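Long-range contacts in peptidoglycan D,D-transpeptidase FtsI (Yersinia pestis, PDB 6SYN), which probably cross-links peptidoglycan as a class B penicillin-binding protein, its D,D-transpeptidase domain joining stem peptides of the cell wall during division: residues 137-147 / 173-181; 463-471 / 502-511. One frame throughout, in Å; residues are numbered along the deposited sequence.

Contact 1: residues 137-147 / 173-181; sequences VEKSFDRWLTG and AAHNLVLSV
Residues 137-147, two short helical segments with a break at Phe141, lie over the extended chain 173-181, and the backbones draw together from Val137 and Leu179, whose CA atoms are 9.2 Å apart, to Gly147 and Ala174, where the CA separation is 4.3 Å. At the close end two weak hydrogen bonds hold the chains: His175 N gives to Trp144 O, with an angle of only 126° at the hydrogen, and the indole NE1 of Trp144 reaches Asn176 O near the plane of its ring at 3.3 Å. The indole itself lies against His175. Its six-membered ring stacks face to face on the imidazole with centroids 4.0 Å apart and planes at 20°, while His175 CB sits over the five-membered ring. Trp144 reaches this place because its CG is turned anti to the backbone N (chi1 172°), which carries the indole across the extended chain, over His175 CB and the imidazole. Farther along, Leu177 forms the buried centre of the contact. Its CD2 meets Val137 CG1 tip to tip at 3.5 Å and lies over a face of the Phe141 ring, 4.0 Å from the ring centroid. Leu145 CD2 covers the backbone at His175 O (3.5 Å), and Leu179 CD2 slides past Val137 CG2. Ile19 of strand 19-20 touches Val137, Leu145 and Leu179 and so joins this apolar cluster. The side-chain OD1 of Asn176 is bound by Met18 N, and Leu177 pairs with Met18 and Ser20 through its backbone. The contact packs two short helices of the N-terminal region of a class B penicillin-binding protein against strand 177-178, which runs parallel to strand 19-20 at the margin of a mixed sheet.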
loop_
_atom_site.group_PDB
_atom_site.type_symbol
_atom_site.label_atom_id
_atom_site.label_comp_id
_atom_site.label_asym_id
_atom_site.label_seq_id
_atom_site.Cartn_x
_atom_site.Cartn_y
_atom_site.Cartn_z
ATOM N N VAL A 137 4.539 -5.629 -11.668
ATOM C CA VAL A 137 4.272 -6.967 -12.267
ATOM C C VAL A 137 4.845 -6.999 -13.688
ATOM O O VAL A 137 5.465 -8.016 -14.047
ATOM C CB VAL A 137 2.765 -7.286 -12.223
ATOM C CG1 VAL A 137 2.296 -8.041 -13.453
ATOM C CG2 VAL A 137 2.407 -8.039 -10.952
ATOM N N GLU A 138 4.650 -5.922 -14.454
ATOM C CA GLU A 138 5.115 -5.801 -15.863
ATOM C C GLU A 138 6.610 -6.157 -15.919
ATOM O O GLU A 138 6.981 -6.985 -16.773
ATOM C CB GLU A 138 4.787 -4.406 -16.405
ATOM C CG GLU A 138 4.681 -4.337 -17.918
ATOM C CD GLU A 138 3.407 -4.904 -18.522
ATOM O OE1 GLU A 138 3.366 -6.122 -18.755
ATOM O OE2 GLU A 138 2.468 -4.125 -18.778
ATOM N N LYS A 139 7.429 -5.605 -15.019
ATOM C CA LYS A 139 8.858 -6.003 -14.882
ATOM C C LYS A 139 8.932 -7.404 -14.264
ATOM O O LYS A 139 9.525 -8.298 -14.894
ATOM C CB LYS A 139 9.673 -5.034 -14.018
ATOM C CG LYS A 139 10.974 -5.630 -13.490
ATOM C CD LYS A 139 12.167 -4.694 -13.460
ATOM C CE LYS A 139 13.443 -5.378 -13.912
ATOM N NZ LYS A 139 14.633 -4.510 -13.737
ATOM N N SER A 140 8.349 -7.564 -13.073
ATOM C CA SER A 140 8.458 -8.752 -12.181
ATOM C C SER A 140 8.232 -10.064 -12.948
ATOM O O SER A 140 8.884 -11.064 -12.600
ATOM C CB SER A 140 7.488 -8.619 -11.035
ATOM O OG SER A 140 7.650 -9.672 -10.101
ATOM N N PHE A 141 7.333 -10.063 -13.934
ATOM C CA PHE A 141 6.972 -11.244 -14.762
ATOM C C PHE A 141 7.324 -10.999 -16.238
ATOM O O PHE A 141 6.698 -11.645 -17.105
ATOM C CB PHE A 141 5.475 -11.544 -14.620
ATOM C CG PHE A 141 5.080 -12.215 -13.331
ATOM C CD1 PHE A 141 5.104 -13.596 -13.218
ATOM C CD2 PHE A 141 4.677 -11.470 -12.235
ATOM C CE1 PHE A 141 4.733 -14.218 -12.035
ATOM C CE2 PHE A 141 4.315 -12.094 -11.050
ATOM C CZ PHE A 141 4.343 -13.465 -10.952
ATOM N N ASP A 142 8.292 -10.120 -16.528
ATOM C CA ASP A 142 8.530 -9.607 -17.907
ATOM C C ASP A 142 8.769 -10.779 -18.866
ATOM O O ASP A 142 8.135 -10.793 -19.931
ATOM C CB ASP A 142 9.698 -8.620 -17.995
ATOM C CG ASP A 142 9.839 -7.984 -19.371
ATOM O OD1 ASP A 142 8.845 -7.401 -19.849
ATOM O OD2 ASP A 142 10.933 -8.085 -19.961
ATOM N N ARG A 143 9.651 -11.711 -18.489
ATOM C CA ARG A 143 10.100 -12.854 -19.332
ATOM C C ARG A 143 8.890 -13.750 -19.634
ATOM O O ARG A 143 8.635 -14.031 -20.825
ATOM C CB ARG A 143 11.237 -13.590 -18.617
ATOM C CG ARG A 143 11.751 -14.825 -19.340
ATOM C CD ARG A 143 12.891 -14.535 -20.297
ATOM N NE ARG A 143 13.262 -15.754 -21.007
ATOM C CZ ARG A 143 12.598 -16.274 -22.041
ATOM N NH1 ARG A 143 11.515 -15.680 -22.519
ATOM N NH2 ARG A 143 13.027 -17.394 -22.598
ATOM N N TRP A 144 8.183 -14.165 -18.581
ATOM C CA TRP A 144 6.901 -14.919 -18.610
ATOM C C TRP A 144 5.949 -14.312 -19.653
ATOM O O TRP A 144 5.385 -15.077 -20.467
ATOM C CB TRP A 144 6.306 -14.906 -17.196
ATOM C CG TRP A 144 4.922 -15.453 -17.055
ATOM C CD1 TRP A 144 3.757 -14.742 -17.053
ATOM C CD2 TRP A 144 4.551 -16.825 -16.840
ATOM N NE1 TRP A 144 2.688 -15.576 -16.866
ATOM C CE2 TRP A 144 3.145 -16.861 -16.729
ATOM C CE3 TRP A 144 5.266 -18.024 -16.737
ATOM C CZ2 TRP A 144 2.443 -18.048 -16.526
ATOM C CZ3 TRP A 144 4.572 -19.196 -16.533
ATOM C CH2 TRP A 144 3.181 -19.205 -16.430
ATOM N N LEU A 145 5.807 -12.985 -19.643
ATOM C CA LEU A 145 4.843 -12.227 -20.487
ATOM C C LEU A 145 5.344 -12.112 -21.935
ATOM O O LEU A 145 4.503 -12.193 -22.847
ATOM C CB LEU A 145 4.628 -10.845 -19.860
ATOM C CG LEU A 145 3.849 -10.839 -18.545
ATOM C CD1 LEU A 145 4.017 -9.514 -17.814
ATOM C CD2 LEU A 145 2.377 -11.124 -18.789
ATOM N N THR A 146 6.649 -11.921 -22.147
ATOM C CA THR A 146 7.254 -11.668 -23.486
ATOM C C THR A 146 7.378 -12.985 -24.265
ATOM O O THR A 146 7.620 -14.035 -23.629
ATOM C CB THR A 146 8.598 -10.931 -23.376
ATOM O OG1 THR A 146 9.121 -10.753 -24.692
ATOM C CG2 THR A 146 9.626 -11.660 -22.542
ATOM N N GLY A 147 7.211 -12.918 -25.592
ATOM C CA GLY A 147 7.366 -14.055 -26.522
ATOM C C GLY A 147 7.797 -13.598 -27.908
ATOM O O GLY A 147 9.011 -13.363 -28.078
ATOM N N ALA A 173 6.022 -19.542 -24.759
ATOM C CA ALA A 173 6.979 -18.459 -24.429
ATOM C C ALA A 173 6.244 -17.300 -23.737
ATOM O O ALA A 173 6.582 -17.001 -22.567
ATOM C CB ALA A 173 7.699 -18.003 -25.678
ATOM N N ALA A 174 5.284 -16.670 -24.424
ATOM C CA ALA A 174 4.418 -15.598 -23.875
ATOM C C ALA A 174 3.197 -16.230 -23.193
ATOM O O ALA A 174 2.557 -17.099 -23.814
ATOM C CB ALA A 174 4.016 -14.632 -24.960
ATOM N N HIS A 175 2.902 -15.802 -21.961
ATOM C CA HIS A 175 1.890 -16.396 -21.046
ATOM C C HIS A 175 0.959 -15.307 -20.508
ATOM O O HIS A 175 1.470 -14.235 -20.129
ATOM C CB HIS A 175 2.574 -17.068 -19.847
ATOM C CG HIS A 175 3.116 -18.433 -20.098
ATOM N ND1 HIS A 175 2.296 -19.518 -20.357
ATOM C CD2 HIS A 175 4.381 -18.907 -20.067
ATOM C CE1 HIS A 175 3.038 -20.597 -20.514
ATOM N NE2 HIS A 175 4.323 -20.249 -20.334
ATOM N N ASN A 176 -0.342 -15.590 -20.412
ATOM C CA ASN A 176 -1.295 -14.730 -19.661
ATOM C C ASN A 176 -0.987 -14.861 -18.169
ATOM O O ASN A 176 -0.483 -15.931 -17.751
ATOM C CB ASN A 176 -2.753 -15.076 -19.952
ATOM C CG ASN A 176 -3.108 -14.859 -21.405
ATOM O OD1 ASN A 176 -2.638 -13.904 -22.021
ATOM N ND2 ASN A 176 -3.911 -15.750 -21.962
ATOM N N LEU A 177 -1.268 -13.801 -17.411
ATOM C CA LEU A 177 -1.045 -13.727 -15.945
ATOM C C LEU A 177 -2.394 -13.474 -15.267
ATOM O O LEU A 177 -3.110 -12.566 -15.716
ATOM C CB LEU A 177 -0.042 -12.603 -15.662
ATOM C CG LEU A 177 0.409 -12.446 -14.210
ATOM C CD1 LEU A 177 0.884 -13.766 -13.632
ATOM C CD2 LEU A 177 1.511 -11.402 -14.103
ATOM N N VAL A 178 -2.744 -14.276 -14.262
ATOM C CA VAL A 178 -3.970 -14.078 -13.436
ATOM C C VAL A 178 -3.515 -13.593 -12.056
ATOM O O VAL A 178 -2.947 -14.405 -11.304
ATOM C CB VAL A 178 -4.819 -15.365 -13.371
ATOM C CG1 VAL A 178 -6.077 -15.190 -12.527
ATOM C CG2 VAL A 178 -5.187 -15.853 -14.764
ATOM N N LEU A 179 -3.719 -12.307 -11.751
ATOM C CA LEU A 179 -3.337 -11.716 -10.440
ATOM C C LEU A 179 -4.344 -12.162 -9.371
ATOM O O LEU A 179 -5.454 -12.613 -9.729
ATOM C CB LEU A 179 -3.284 -10.187 -10.530
ATOM C CG LEU A 179 -2.220 -9.587 -11.451
ATOM C CD1 LEU A 179 -2.197 -8.074 -11.309
ATOM C CD2 LEU A 179 -0.832 -10.148 -11.174
ATOM N N SER A 180 -3.950 -12.029 -8.105
ATOM C CA SER A 180 -4.781 -12.291 -6.901
ATOM C C SER A 180 -5.712 -11.097 -6.626
ATOM O O SER A 180 -6.691 -11.275 -5.890
ATOM C CB SER A 180 -3.900 -12.566 -5.719
ATOM O OG SER A 180 -3.261 -11.372 -5.300
ATOM N N VAL A 181 -5.407 -9.927 -7.200
ATOM C CA VAL A 181 -6.112 -8.631 -6.960
ATOM C C VAL A 181 -7.509 -8.671 -7.598
ATOM O O VAL A 181 -7.700 -9.430 -8.566
ATOM C CB VAL A 181 -5.253 -7.470 -7.499
ATOM C CG1 VAL A 181 -6.013 -6.156 -7.594
ATOM C CG2 VAL A 181 -3.993 -7.297 -6.670
#

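Contact 2: residues 463-471 / 502-511; sequences VAPASNPRF and VLRTMNIEPD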
loop_
_atom_site.group_PDB
_atom_site.type_symbol
_atom_site.label_atom_id
_atom_site.label_comp_id
_atom_site.label_asym_id
_atom_site.label_seq_id
_atom_site.Cartn_x
_atom_site.Cartn_y
_atom_site.Cartn_z
ATOM N N VAL A 463 -9.454 -5.902 10.897
ATOM C CA VAL A 463 -9.955 -7.219 10.425
ATOM C C VAL A 463 -11.484 -7.150 10.474
ATOM O O VAL A 463 -11.998 -6.382 11.305
ATOM C CB VAL A 463 -9.339 -8.313 11.316
ATOM C CG1 VAL A 463 -10.367 -9.124 12.086
ATOM C CG2 VAL A 463 -8.400 -9.206 10.532
ATOM N N ALA A 464 -12.178 -7.873 9.593
ATOM C CA ALA A 464 -13.658 -7.900 9.540
ATOM C C ALA A 464 -14.142 -9.055 8.672
ATOM O O ALA A 464 -13.405 -9.530 7.811
ATOM C CB ALA A 464 -14.189 -6.590 9.020
ATOM N N PRO A 465 -15.372 -9.570 8.914
ATOM C CA PRO A 465 -16.131 -9.274 10.133
ATOM C C PRO A 465 -15.446 -9.881 11.367
ATOM O O PRO A 465 -14.779 -10.884 11.225
ATOM C CB PRO A 465 -17.502 -9.935 9.917
ATOM C CG PRO A 465 -17.558 -10.220 8.426
ATOM C CD PRO A 465 -16.118 -10.444 8.000
ATOM N N ALA A 466 -15.627 -9.284 12.544
ATOM C CA ALA A 466 -14.893 -9.674 13.773
ATOM C C ALA A 466 -15.428 -10.995 14.352
ATOM O O ALA A 466 -14.787 -11.517 15.280
ATOM C CB ALA A 466 -14.950 -8.561 14.785
ATOM N N SER A 467 -16.553 -11.510 13.844
ATOM C CA SER A 467 -17.137 -12.823 14.232
ATOM C C SER A 467 -16.328 -13.951 13.598
ATOM O O SER A 467 -16.169 -15.008 14.229
ATOM C CB SER A 467 -18.571 -12.928 13.803
ATOM O OG SER A 467 -19.365 -11.969 14.479
ATOM N N ASN A 468 -15.857 -13.697 12.379
ATOM C CA ASN A 468 -15.283 -14.678 11.427
ATOM C C ASN A 468 -14.535 -13.864 10.376
ATOM O O ASN A 468 -15.041 -13.659 9.275
ATOM C CB ASN A 468 -16.394 -15.547 10.832
ATOM C CG ASN A 468 -15.899 -16.800 10.144
ATOM O OD1 ASN A 468 -14.705 -17.091 10.125
ATOM N ND2 ASN A 468 -16.823 -17.562 9.589
ATOM N N PRO A 469 -13.357 -13.296 10.719
ATOM C CA PRO A 469 -12.643 -12.395 9.819
ATOM C C PRO A 469 -12.380 -13.030 8.450
ATOM O O PRO A 469 -12.014 -14.190 8.398
ATOM C CB PRO A 469 -11.307 -12.130 10.525
ATOM C CG PRO A 469 -11.603 -12.377 11.988
ATOM C CD PRO A 469 -12.646 -13.476 11.994
ATOM N N ARG A 470 -12.587 -12.246 7.396
ATOM C CA ARG A 470 -12.337 -12.643 5.991
ATOM C C ARG A 470 -11.249 -11.744 5.401
ATOM O O ARG A 470 -10.435 -12.250 4.602
ATOM C CB ARG A 470 -13.651 -12.570 5.206
ATOM C CG ARG A 470 -14.585 -13.742 5.479
ATOM C CD ARG A 470 -14.100 -15.024 4.825
ATOM N NE ARG A 470 -13.994 -14.852 3.379
ATOM C CZ ARG A 470 -14.996 -15.012 2.514
ATOM N NH1 ARG A 470 -16.197 -15.369 2.937
ATOM N NH2 ARG A 470 -14.794 -14.809 1.223
ATOM N N PHE A 471 -11.214 -10.470 5.802
ATOM C CA PHE A 471 -10.358 -9.430 5.181
ATOM C C PHE A 471 -9.568 -8.688 6.255
ATOM O O PHE A 471 -10.170 -8.127 7.185
ATOM C CB PHE A 471 -11.223 -8.472 4.367
ATOM C CG PHE A 471 -12.201 -9.193 3.478
ATOM C CD1 PHE A 471 -11.750 -9.970 2.423
ATOM C CD2 PHE A 471 -13.563 -9.126 3.717
ATOM C CE1 PHE A 471 -12.644 -10.645 1.608
ATOM C CE2 PHE A 471 -14.454 -9.798 2.898
ATOM C CZ PHE A 471 -13.995 -10.558 1.849
ATOM N N VAL A 502 -16.143 -3.413 0.653
ATOM C CA VAL A 502 -15.560 -4.782 0.547
ATOM C C VAL A 502 -16.611 -5.802 1.010
ATOM O O VAL A 502 -17.015 -6.641 0.185
ATOM C CB VAL A 502 -14.247 -4.900 1.344
ATOM C CG1 VAL A 502 -13.835 -6.352 1.540
ATOM C CG2 VAL A 502 -13.122 -4.108 0.691
ATOM N N LEU A 503 -17.047 -5.724 2.273
ATOM C CA LEU A 503 -17.991 -6.698 2.898
ATOM C C LEU A 503 -19.244 -6.851 2.026
ATOM O O LEU A 503 -19.735 -7.988 1.898
ATOM C CB LEU A 503 -18.363 -6.225 4.307
ATOM C CG LEU A 503 -17.274 -6.412 5.361
ATOM C CD1 LEU A 503 -17.467 -5.463 6.530
ATOM C CD2 LEU A 503 -17.233 -7.856 5.839
ATOM N N ARG A 504 -19.725 -5.745 1.450
ATOM C CA ARG A 504 -20.978 -5.684 0.649
ATOM C C ARG A 504 -20.734 -6.226 -0.765
ATOM O O ARG A 504 -21.546 -7.059 -1.216
ATOM C CB ARG A 504 -21.531 -4.253 0.628
ATOM C CG ARG A 504 -22.295 -3.870 1.888
ATOM C CD ARG A 504 -23.417 -4.844 2.211
ATOM N NE ARG A 504 -24.261 -4.624 3.389
ATOM C CZ ARG A 504 -24.243 -3.592 4.240
ATOM N NH1 ARG A 504 -25.097 -3.587 5.251
ATOM N NH2 ARG A 504 -23.404 -2.576 4.117
ATOM N N THR A 505 -19.670 -5.778 -1.438
ATOM C CA THR A 505 -19.239 -6.301 -2.761
ATOM C C THR A 505 -19.136 -7.828 -2.692
ATOM O O THR A 505 -19.688 -8.502 -3.571
ATOM C CB THR A 505 -17.880 -5.731 -3.192
ATOM O OG1 THR A 505 -17.941 -4.304 -3.198
ATOM C CG2 THR A 505 -17.451 -6.228 -4.557
ATOM N N MET A 506 -18.464 -8.332 -1.656
ATOM C CA MET A 506 -18.137 -9.769 -1.457
ATOM C C MET A 506 -19.310 -10.504 -0.793
ATOM O O MET A 506 -19.122 -11.685 -0.426
ATOM C CB MET A 506 -16.875 -9.893 -0.596
ATOM C CG MET A 506 -15.655 -9.269 -1.255
ATOM S SD MET A 506 -15.389 -9.920 -2.927
ATOM C CE MET A 506 -14.880 -11.590 -2.535
ATOM N N ASN A 507 -20.464 -9.836 -0.657
ATOM C CA ASN A 507 -21.761 -10.398 -0.190
ATOM C C ASN A 507 -21.589 -11.115 1.153
ATOM O O ASN A 507 -22.020 -12.280 1.244
ATOM C CB ASN A 507 -22.357 -11.373 -1.211
ATOM C CG ASN A 507 -22.639 -10.756 -2.565
ATOM O OD1 ASN A 507 -23.136 -9.634 -2.656
ATOM N ND2 ASN A 507 -22.350 -11.496 -3.623
ATOM N N ILE A 508 -21.001 -10.459 2.159
ATOM C CA ILE A 508 -20.741 -11.082 3.495
ATOM C C ILE A 508 -21.947 -10.843 4.408
ATOM O O ILE A 508 -22.346 -9.677 4.568
ATOM C CB ILE A 508 -19.437 -10.561 4.130
ATOM C CG1 ILE A 508 -18.234 -10.722 3.194
ATOM C CG2 ILE A 508 -19.193 -11.229 5.477
ATOM C CD1 ILE A 508 -17.920 -12.155 2.814
ATOM N N GLU A 509 -22.488 -11.921 4.986
ATOM C CA GLU A 509 -23.621 -11.889 5.948
ATOM C C GLU A 509 -23.244 -10.952 7.094
ATOM O O GLU A 509 -22.222 -11.151 7.744
ATOM C CB GLU A 509 -23.951 -13.301 6.446
ATOM C CG GLU A 509 -25.393 -13.473 6.911
ATOM C CD GLU A 509 -26.408 -13.798 5.819
ATOM O OE1 GLU A 509 -26.140 -14.717 5.009
ATOM O OE2 GLU A 509 -27.475 -13.137 5.781
ATOM N N PRO A 510 -24.027 -9.874 7.333
ATOM C CA PRO A 510 -23.825 -8.989 8.483
ATOM C C PRO A 510 -23.679 -9.713 9.830
ATOM O O PRO A 510 -24.029 -10.870 9.911
ATOM C CB PRO A 510 -25.099 -8.132 8.486
ATOM C CG PRO A 510 -25.498 -8.064 7.031
ATOM C CD PRO A 510 -25.121 -9.416 6.463
ATOM N N ASP A 511 -23.219 -8.984 10.852
ATOM C CA ASP A 511 -22.519 -9.531 12.044
ATOM C C ASP A 511 -23.198 -9.104 13.357
ATOM O O ASP A 511 -22.935 -9.765 14.379
ATOM C CB ASP A 511 -21.055 -9.081 12.020
ATOM C CG ASP A 511 -20.058 -10.181 12.328
ATOM O OD1 ASP A 511 -20.437 -11.363 12.213
ATOM O OD2 ASP A 511 -18.916 -9.849 12.683
HETATM O O HOH W 1 -22.316 -11.592 15.817
#
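A Schellman motif ends helix 492-505 of the transpeptidase domain, and the chain beyond it folds back over the turn that links strands 455-464 and 471-478. Asn507, with positive phi, is the C-prime residue, and Ile508 N returns to Leu503 O. The Phe471 ring packs against the helix: Val502 CG1 lies over one ring face, 3.8 Å from the centroid, Arg470 CB covers the opposite face, and Ile508 CG1 meets the edge in the ring plane, 3.9 Å from Phe471 CE2. Pro465, after a cis peptide bond, sets its CG against Leu503 CD2 and Ile508 CG2, each at 3.5 Å. Ile508 CD1 rests over a face of the Arg470 guanidinium, 3.6 Å from NH1. At the far end Asp511 holds the type I turn 465-468, its OD2 accepting from Ser467 N (3.1 Å, 145°) through the syn lone pair; the link from Ser467 OG to OD1 is less certain. Ala464 O takes both Arg470 N and Phe471 N. This is a classic beta bulge at the loop end of a beta hairpin, here packed against the C-terminal helix of the penicillin-binding, beta-lactamase-like fold.

Overall arrangement
From the N terminus, strand 19-20 and the sheet around strand 26-38 come first, and contact 1 then brings residues 173-181 back against the helices at 137-147, closing a loop of 25 residues, 148-172, none of it modelled. The chain next enters helix 183-199 and the transpeptidase domain. Contact 2 closes there much later, around 30 intervening residues that hold most of strand 471-478, helix 487-490 and most of helix 492-505, and brings the C-terminal tail against the turn between strands 455-464 and 471-478 of the antiparallel sheet. Contacts 1 and 2 follow in series, neither nesting nor crossing; the centres of contact 1 and contact 2 lie about 31 Å apart. Helix 183-199 leads on from contact 1 and touches Val502 and Met506 of contact 2.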